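Local coordinates for protein ferredoxin NADP reductase (PDB 3JQQ) that transfers electrons between ferredoxin and NADP(H) through a bound FAD in the apicoplast of the malaria parasite Plasmodium falciparum, at residues B[161-166]-B[280-285]; B[171-176]-B[209-214]. The protein carries 1 engineered substitution. All coordinates share one frame; numbering follows the deposited sequence.

Interaction 1. Residues B[161-166]-B[280-285]; sequences NLPNDA and ELYICG
Tyr282 reaches from strand 280-285 to the loop 161-166, and its hydroxyl makes the one hydrogen bond between the two segments. At CB the side chain leaves the strand toward the loop, and with CG beside the backbone N (chi1 -73°) the ring extends toward the loop, coming from the opposite direction to Pro163. The ring itself is gripped by aromatic neighbours: His312 stacks on it, while Phe160 and Phe188 meet it edge-to-face. Farther out, Tyr282 CE2 and CZ each come to 3.7 Å from Asn161 O, which lies at the ring edge, in its plane. At the tip, Tyr282 OH donates a hydrogen bond of 2.7 Å to Asn161 O, arriving 40° above the carbonyl plane and not on a lone pair. Tyr282 OH also lies 3.3 Å from Pro163 CD and 4.1 Å from Leu162 CD2.

Beside the tyrosine, Pro163 CG packs on Glu280 CG at 3.8 Å. The glutamate chain bends at chi2 (-71°); its OE1 is hydrogen-bonded to His312 NE2, and it is CG that comes nearest the loop. One polar bond, with Pro163 CD and Leu162 CD2 close by, thus ties the loop following the FAD-domain strand 150-157 to the NADP-domain sheet, and gives the loop carbonyl of Asn161 a hydrogen-bond partner.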
ATOM      1  N   ASN B 161       9.411   4.882 -18.537  1.00 29.92           N
ATOM      2  CA  ASN B 161      10.113   5.948 -19.248  1.00 31.01           C
ATOM      3  C   ASN B 161       9.379   6.522 -20.454  1.00 31.89           C
ATOM      4  O   ASN B 161       8.478   5.893 -21.010  1.00 31.82           O
ATOM      5  CB  ASN B 161      11.490   5.453 -19.690  1.00 30.92           C
ATOM      6  CG  ASN B 161      12.371   5.070 -18.522  1.00 31.11           C
ATOM      7  OD1 ASN B 161      12.604   5.873 -17.617  1.00 31.41           O
ATOM      8  ND2 ASN B 161      12.874   3.841 -18.538  1.00 30.99           N
ATOM      9  N   LEU B 162       9.788   7.727 -20.858  1.00 33.25           N
ATOM     10  CA  LEU B 162       9.256   8.365 -22.057  1.00 34.74           C
ATOM     11  C   LEU B 162       9.732   7.649 -23.316  1.00 36.11           C
ATOM     12  O   LEU B 162      10.791   7.019 -23.317  1.00 36.12           O
ATOM     13  CB  LEU B 162       9.691   9.824 -22.129  1.00 34.50           C
ATOM     14  CG  LEU B 162       9.143  10.802 -21.091  1.00 34.30           C
ATOM     15  CD1 LEU B 162       9.676  12.200 -21.357  1.00 34.07           C
ATOM     16  CD2 LEU B 162       7.622  10.798 -21.095  1.00 33.89           C
ATOM     17  N   PRO B 163       8.939   7.741 -24.394  1.00 37.65           N
ATOM     18  CA  PRO B 163       9.379   7.333 -25.725  1.00 39.02           C
ATOM     19  C   PRO B 163      10.627   8.121 -26.116  1.00 40.52           C
ATOM     20  O   PRO B 163      10.700   9.322 -25.856  1.00 40.63           O
ATOM     21  CB  PRO B 163       8.204   7.732 -26.618  1.00 38.93           C
ATOM     22  CG  PRO B 163       7.019   7.716 -25.712  1.00 38.34           C
ATOM     23  CD  PRO B 163       7.527   8.160 -24.374  1.00 37.68           C
ATOM     24  N   ASN B 164      11.593   7.452 -26.741  1.00 42.32           N
ATOM     25  CA  ASN B 164      12.912   8.046 -26.982  1.00 44.09           C
ATOM     26  C   ASN B 164      12.967   9.224 -27.961  1.00 45.18           C
ATOM     27  O   ASN B 164      14.034   9.794 -28.184  1.00 45.37           O
ATOM     28  CB  ASN B 164      13.927   6.969 -27.391  1.00 44.16           C
ATOM     29  CG  ASN B 164      13.457   6.131 -28.566  1.00 44.56           C
ATOM     30  OD1 ASN B 164      12.285   5.760 -28.654  1.00 44.94           O
ATOM     31  ND2 ASN B 164      14.378   5.817 -29.472  1.00 44.79           N
ATOM     32  N   ASP B 165      11.827   9.594 -28.536  1.00 46.47           N
ATOM     33  CA  ASP B 165      11.784  10.704 -29.487  1.00 47.65           C
ATOM     34  C   ASP B 165      10.603  11.630 -29.214  1.00 48.23           C
ATOM     35  O   ASP B 165      10.145  12.348 -30.102  1.00 48.33           O
ATOM     36  CB  ASP B 165      11.707  10.169 -30.918  1.00 47.77           C
ATOM     37  CG  ASP B 165      10.562   9.193 -31.110  1.00 48.18           C
ATOM     38  OD1 ASP B 165       9.694   9.111 -30.217  1.00 48.54           O
ATOM     39  OD2 ASP B 165      10.529   8.508 -32.155  1.00 48.68           O
ATOM     40  N   ALA B 166      10.123  11.611 -27.975  1.00 48.89           N
ATOM     41  CA  ALA B 166       8.911  12.335 -27.596  1.00 49.46           C
ATOM     42  C   ALA B 166       8.917  13.803 -28.006  1.00 49.81           C
ATOM     43  O   ALA B 166       7.952  14.296 -28.590  1.00 49.90           O
ATOM     44  CB  ALA B 166       8.658  12.192 -26.103  1.00 49.47           C
ATOM     45  N   GLU B 280       0.271   8.496 -25.454  1.00 42.05           N
ATOM     46  CA  GLU B 280       0.907   7.531 -24.569  1.00 40.61           C
ATOM     47  C   GLU B 280       0.225   7.636 -23.213  1.00 39.43           C
ATOM     48  O   GLU B 280       0.124   8.723 -22.643  1.00 39.31           O
ATOM     49  CB  GLU B 280       2.403   7.816 -24.432  1.00 40.68           C
ATOM     50  CG  GLU B 280       3.230   7.435 -25.655  1.00 41.01           C
ATOM     51  CD  GLU B 280       3.362   5.932 -25.824  1.00 41.41           C
ATOM     52  OE1 GLU B 280       3.462   5.217 -24.796  1.00 41.78           O
ATOM     53  OE2 GLU B 280       3.366   5.463 -26.981  1.00 41.63           O
ATOM     54  N   LEU B 281      -0.253   6.507 -22.703  1.00 37.94           N
ATOM     55  CA  LEU B 281      -1.001   6.487 -21.454  1.00 36.47           C
ATOM     56  C   LEU B 281      -0.138   5.976 -20.306  1.00 35.30           C
ATOM     57  O   LEU B 281       0.463   4.907 -20.396  1.00 35.29           O
ATOM     58  CB  LEU B 281      -2.254   5.620 -21.602  1.00 36.58           C
ATOM     59  CG  LEU B 281      -3.152   5.443 -20.378  1.00 36.65           C
ATOM     60  CD1 LEU B 281      -3.653   6.788 -19.877  1.00 36.86           C
ATOM     61  CD2 LEU B 281      -4.319   4.524 -20.708  1.00 36.92           C
ATOM     62  N   TYR B 282      -0.076   6.751 -19.229  1.00 33.75           N
ATOM     63  CA  TYR B 282       0.716   6.379 -18.062  1.00 32.16           C
ATOM     64  C   TYR B 282      -0.152   6.305 -16.817  1.00 31.21           C
ATOM     65  O   TYR B 282      -1.027   7.142 -16.607  1.00 31.24           O
ATOM     66  CB  TYR B 282       1.842   7.387 -17.836  1.00 32.05           C
ATOM     67  CG  TYR B 282       2.964   7.289 -18.838  1.00 31.38           C
ATOM     68  CD1 TYR B 282       2.809   7.768 -20.131  1.00 30.60           C
ATOM     69  CD2 TYR B 282       4.184   6.724 -18.490  1.00 30.67           C
ATOM     70  CE1 TYR B 282       3.831   7.681 -21.050  1.00 30.46           C
ATOM     71  CE2 TYR B 282       5.213   6.631 -19.404  1.00 30.28           C
ATOM     72  CZ  TYR B 282       5.032   7.112 -20.682  1.00 30.15           C
ATOM     73  OH  TYR B 282       6.052   7.027 -21.597  1.00 30.03           O
ATOM     74  N   ILE B 283       0.103   5.303 -15.986  1.00 30.02           N
ATOM     75  CA  ILE B 283      -0.609   5.154 -14.727  1.00 28.92           C
ATOM     76  C   ILE B 283       0.378   4.876 -13.600  1.00 28.36           C
ATOM     77  O   ILE B 283       1.064   3.854 -13.606  1.00 28.11           O
ATOM     78  CB  ILE B 283      -1.647   4.023 -14.800  1.00 28.85           C
ATOM     79  CG1 ILE B 283      -2.733   4.367 -15.824  1.00 28.68           C
ATOM     80  CG2 ILE B 283      -2.254   3.771 -13.426  1.00 28.70           C
ATOM     81  CD1 ILE B 283      -3.598   3.186 -16.226  1.00 28.28           C
ATOM     82  N   CYS B 284       0.456   5.792 -12.648  1.00 27.74           N
ATOM     83  CA  CYS B 284       1.371   5.649 -11.522  1.00 27.35           C
ATOM     84  C   CYS B 284       0.681   5.933 -10.195  1.00 27.25           C
ATOM     85  O   CYS B 284       0.152   7.025  -9.977  1.00 26.98           O
ATOM     86  CB  CYS B 284       2.581   6.570 -11.682  1.00 27.19           C
ATOM     87  SG  CYS B 284       3.860   6.310 -10.433  1.00 27.38           S
ATOM     88  N   GLY B 285       0.672   4.947  -9.307  1.00 27.20           N
ATOM     89  CA  GLY B 285      -0.053   5.088  -8.060  1.00 27.41           C
ATOM     90  C   GLY B 285      -0.658   3.774  -7.612  1.00 27.52           C
ATOM     91  O   GLY B 285      -0.084   2.705  -7.827  1.00 27.52           O
TER

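Interaction 2. Residues B[171-176]-B[209-214]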
ATOM      1  N   THR B 171       4.923  14.051 -29.259  1.00 42.73           N
ATOM      2  CA  THR B 171       3.933  13.050 -28.883  1.00 41.29           C
ATOM      3  C   THR B 171       3.044  13.527 -27.743  1.00 40.09           C
ATOM      4  O   THR B 171       3.497  14.239 -26.847  1.00 40.07           O
ATOM      5  CB  THR B 171       4.602  11.716 -28.496  1.00 41.38           C
ATOM      6  OG1 THR B 171       5.465  11.917 -27.370  1.00 41.73           O
ATOM      7  CG2 THR B 171       5.420  11.178 -29.656  1.00 41.34           C
ATOM      8  N   ASN B 172       1.775  13.144 -27.783  1.00 38.51           N
ATOM      9  CA  ASN B 172       0.812  13.516 -26.761  1.00 36.97           C
ATOM     10  C   ASN B 172       0.796  12.506 -25.622  1.00 35.88           C
ATOM     11  O   ASN B 172       1.170  11.351 -25.814  1.00 35.76           O
ATOM     12  CB  ASN B 172      -0.580  13.655 -27.371  1.00 37.03           C
ATOM     13  CG  ASN B 172      -0.586  14.524 -28.613  1.00 37.00           C
ATOM     14  OD1 ASN B 172      -0.163  15.674 -28.579  1.00 37.05           O
ATOM     15  ND2 ASN B 172      -1.067  13.972 -29.721  1.00 36.97           N
ATOM     16  N   PHE B 173       0.362  12.932 -24.444  1.00 34.50           N
ATOM     17  CA  PHE B 173       0.359  12.060 -23.268  1.00 33.16           C
ATOM     18  C   PHE B 173      -0.918  12.163 -22.442  1.00 32.51           C
ATOM     19  O   PHE B 173      -1.586  13.198 -22.424  1.00 32.36           O
ATOM     20  CB  PHE B 173       1.539  12.389 -22.349  1.00 33.04           C
ATOM     21  CG  PHE B 173       2.890  12.225 -22.991  1.00 32.28           C
ATOM     22  CD1 PHE B 173       3.583  13.324 -23.470  1.00 31.69           C
ATOM     23  CD2 PHE B 173       3.476  10.974 -23.092  1.00 31.89           C
ATOM     24  CE1 PHE B 173       4.830  13.179 -24.048  1.00 31.69           C
ATOM     25  CE2 PHE B 173       4.727  10.827 -23.666  1.00 31.76           C
ATOM     26  CZ  PHE B 173       5.403  11.927 -24.150  1.00 31.64           C
ATOM     27  N   ILE B 174      -1.238  11.070 -21.757  1.00 31.60           N
ATOM     28  CA  ILE B 174      -2.184  11.086 -20.651  1.00 30.70           C
ATOM     29  C   ILE B 174      -1.458  10.534 -19.429  1.00 29.90           C
ATOM     30  O   ILE B 174      -1.067   9.368 -19.408  1.00 29.90           O
ATOM     31  CB  ILE B 174      -3.419  10.219 -20.931  1.00 30.79           C
ATOM     32  CG1 ILE B 174      -4.239  10.806 -22.082  1.00 30.97           C
ATOM     33  CG2 ILE B 174      -4.277  10.080 -19.680  1.00 30.88           C
ATOM     34  CD1 ILE B 174      -5.341   9.887 -22.577  1.00 31.05           C
ATOM     35  N   PHE B 175      -1.253  11.379 -18.422  1.00 28.89           N
ATOM     36  CA  PHE B 175      -0.630  10.938 -17.179  1.00 27.78           C
ATOM     37  C   PHE B 175      -1.691  10.777 -16.098  1.00 27.00           C
ATOM     38  O   PHE B 175      -2.485  11.685 -15.859  1.00 26.90           O
ATOM     39  CB  PHE B 175       0.430  11.935 -16.697  1.00 27.82           C
ATOM     40  CG  PHE B 175       1.538  12.188 -17.684  1.00 27.84           C
ATOM     41  CD1 PHE B 175       2.061  13.463 -17.837  1.00 27.84           C
ATOM     42  CD2 PHE B 175       2.061  11.162 -18.451  1.00 27.77           C
ATOM     43  CE1 PHE B 175       3.083  13.710 -18.735  1.00 27.77           C
ATOM     44  CE2 PHE B 175       3.083  11.403 -19.354  1.00 27.78           C
ATOM     45  CZ  PHE B 175       3.595  12.679 -19.495  1.00 27.65           C
ATOM     46  N   ILE B 176      -1.703   9.621 -15.442  1.00 26.02           N
ATOM     47  CA  ILE B 176      -2.645   9.373 -14.355  1.00 25.02           C
ATOM     48  C   ILE B 176      -1.880   9.094 -13.061  1.00 24.38           C
ATOM     49  O   ILE B 176      -0.997   8.241 -13.029  1.00 24.18           O
ATOM     50  CB  ILE B 176      -3.596   8.206 -14.696  1.00 25.00           C
ATOM     51  CG1 ILE B 176      -4.455   8.570 -15.911  1.00 24.68           C
ATOM     52  CG2 ILE B 176      -4.472   7.863 -13.505  1.00 24.79           C
ATOM     53  CD1 ILE B 176      -5.211   7.399 -16.506  1.00 24.18           C
ATOM     54  N   GLY B 209       3.353  19.073 -27.957  1.00 41.38           N
ATOM     55  CA  GLY B 209       2.300  18.063 -27.879  1.00 40.37           C
ATOM     56  C   GLY B 209       1.280  18.433 -26.817  1.00 39.63           C
ATOM     57  O   GLY B 209       1.399  19.476 -26.176  1.00 39.61           O
ATOM     58  N   TYR B 210       0.271  17.588 -26.627  1.00 38.84           N
ATOM     59  CA  TYR B 210      -0.749  17.856 -25.617  1.00 37.97           C
ATOM     60  C   TYR B 210      -0.716  16.830 -24.490  1.00 36.96           C
ATOM     61  O   TYR B 210      -0.719  15.624 -24.732  1.00 36.89           O
ATOM     62  CB  TYR B 210      -2.146  17.916 -26.241  1.00 38.26           C
ATOM     63  CG  TYR B 210      -3.141  18.691 -25.404  1.00 39.22           C
ATOM     64  CD1 TYR B 210      -2.901  20.014 -25.059  1.00 40.10           C
ATOM     65  CD2 TYR B 210      -4.324  18.105 -24.965  1.00 40.03           C
ATOM     66  CE1 TYR B 210      -3.801  20.731 -24.295  1.00 40.60           C
ATOM     67  CE2 TYR B 210      -5.235  18.815 -24.197  1.00 40.55           C
ATOM     68  CZ  TYR B 210      -4.966  20.129 -23.868  1.00 40.78           C
ATOM     69  OH  TYR B 210      -5.868  20.848 -23.109  1.00 41.41           O
ATOM     70  N   ILE B 211      -0.687  17.327 -23.258  1.00 35.65           N
ATOM     71  CA  ILE B 211      -0.626  16.466 -22.077  1.00 34.34           C
ATOM     72  C   ILE B 211      -1.866  16.638 -21.207  1.00 33.38           C
ATOM     73  O   ILE B 211      -2.235  17.756 -20.848  1.00 33.30           O
ATOM     74  CB  ILE B 211       0.631  16.768 -21.239  1.00 34.40           C
ATOM     75  CG1 ILE B 211       1.896  16.537 -22.080  1.00 34.24           C
ATOM     76  CG2 ILE B 211       0.650  15.918 -19.974  1.00 34.37           C
ATOM     77  CD1 ILE B 211       3.149  17.132 -21.471  1.00 34.23           C
ATOM     78  N   THR B 212      -2.513  15.525 -20.880  1.00 32.11           N
ATOM     79  CA  THR B 212      -3.673  15.548 -20.001  1.00 30.92           C
ATOM     80  C   THR B 212      -3.345  14.820 -18.706  1.00 30.02           C
ATOM     81  O   THR B 212      -2.963  13.651 -18.719  1.00 29.93           O
ATOM     82  CB  THR B 212      -4.899  14.886 -20.653  1.00 30.97           C
ATOM     83  OG1 THR B 212      -5.055  15.374 -21.991  1.00 31.20           O
ATOM     84  CG2 THR B 212      -6.156  15.191 -19.852  1.00 30.78           C
ATOM     85  N   ILE B 213      -3.496  15.519 -17.588  1.00 28.91           N
ATOM     86  CA  ILE B 213      -3.119  14.966 -16.300  1.00 27.71           C
ATOM     87  C   ILE B 213      -4.328  14.734 -15.405  1.00 27.00           C
ATOM     88  O   ILE B 213      -5.136  15.636 -15.186  1.00 26.94           O
ATOM     89  CB  ILE B 213      -2.111  15.875 -15.578  1.00 27.71           C
ATOM     90  CG1 ILE B 213      -0.954  16.220 -16.518  1.00 27.49           C
ATOM     91  CG2 ILE B 213      -1.603  15.209 -14.309  1.00 27.58           C
ATOM     92  CD1 ILE B 213       0.259  16.776 -15.815  1.00 27.70           C
ATOM     93  N   TYR B 214      -4.448  13.510 -14.905  1.00 26.11           N
ATOM     94  CA  TYR B 214      -5.482  13.163 -13.944  1.00 25.37           C
ATOM     95  C   TYR B 214      -4.798  12.824 -12.628  1.00 24.53           C
ATOM     96  O   TYR B 214      -4.062  11.841 -12.537  1.00 24.55           O
ATOM     97  CB  TYR B 214      -6.304  11.974 -14.440  1.00 25.60           C
ATOM     98  CG  TYR B 214      -7.007  12.215 -15.758  1.00 26.34           C
ATOM     99  CD1 TYR B 214      -6.503  11.694 -16.942  1.00 27.04           C
ATOM    100  CD2 TYR B 214      -8.177  12.960 -15.816  1.00 27.16           C
ATOM    101  CE1 TYR B 214      -7.146  11.909 -18.149  1.00 27.64           C
ATOM    102  CE2 TYR B 214      -8.825  13.181 -17.017  1.00 27.83           C
ATOM    103  CZ  TYR B 214      -8.305  12.653 -18.179  1.00 27.95           C
ATOM    104  OH  TYR B 214      -8.950  12.870 -19.374  1.00 28.71           O
TER
HETATM  105  O   HOH W   1      -3.425  14.926 -23.910  1.00 25.00           O
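Strands 173-176 and 211-214 run parallel, their axes 4.7 Å apart at closest and 14° from alignment, with Phe173 beside Ile211 and Ile176 beside Tyr214. The ladder alternates as parallel pairing requires: Phe173 N gives to Tyr210 O, Thr212 N to Phe173 O, Phe175 N to Thr212 O, and Tyr214 N to Phe175 O, the last at 2.8 Å. CA-H...O contacts from Ile211, Ile174, Ile213 and Ile176 fill in between.

One residue before the first rung, a side chain carries on the pairing. Asn172 holds CG beside its backbone N (chi1 -50°), which brings OD1 to Tyr210 N at 2.8 Å, in the carbonyl plane and on a lone pair. Its ND2 is taken by Tyr277 O, so both ends of the amide are used and its flip is fixed.

On the face bearing Phe173, Phe175, Ile211 and Ile213, the Phe173 ring lies alongside Ile211, whose CG1 sits at the ring edge, 3.9 Å from Phe173 CD1. Ile211 CG2 meets Phe175 obliquely, 3.5 Å from CE1; Tyr185 of helix 183-192 stacks on that phenyl ring.

On the other face, Tyr214 lies across the isoleucines: Ile174 CG2 comes in plane at the ring edge, 3.7 Å from Tyr214 CE1, and Ile176 CG1 approaches CD1 obliquely. Helices 259-265 and 267-276 pack over this side. A water hydrogen-bonds to Thr212 OG1 at 2.6 Å and donates to Phe173 O, giving that carbonyl a second partner besides Thr212 N.

This is the parallel core of the reductase family's nucleotide-binding domain. The ladder occupies one edge of 173-176 and strand 280-285 the other, while both faces stay largely apolar, which lets helices pack on either side.

Strand 173-176 of interaction 2 pairs with 211-214 on one flank and has strand 280-285 of interaction 1 as its neighbour on the other. Tyr282 N lies 2.8 Å from Ile174 O, and Tyr282 O 2.8 Å from Ile176 N, both probable hydrogen bonds, so the tyrosine that holds loop 161-166 is itself seated on the central strand. Glu280 CB also packs on Phe173 CD2 at 3.6 Å. The centres of interactions 1 and 2 are about 9 Å apart. Toward the nucleotides they diverge: the Asn161 side chain is about 11 Å from a bound FAD, whereas that of Ile176 is about 8 Å from a bound adenosine-2'-5'-diphosphate.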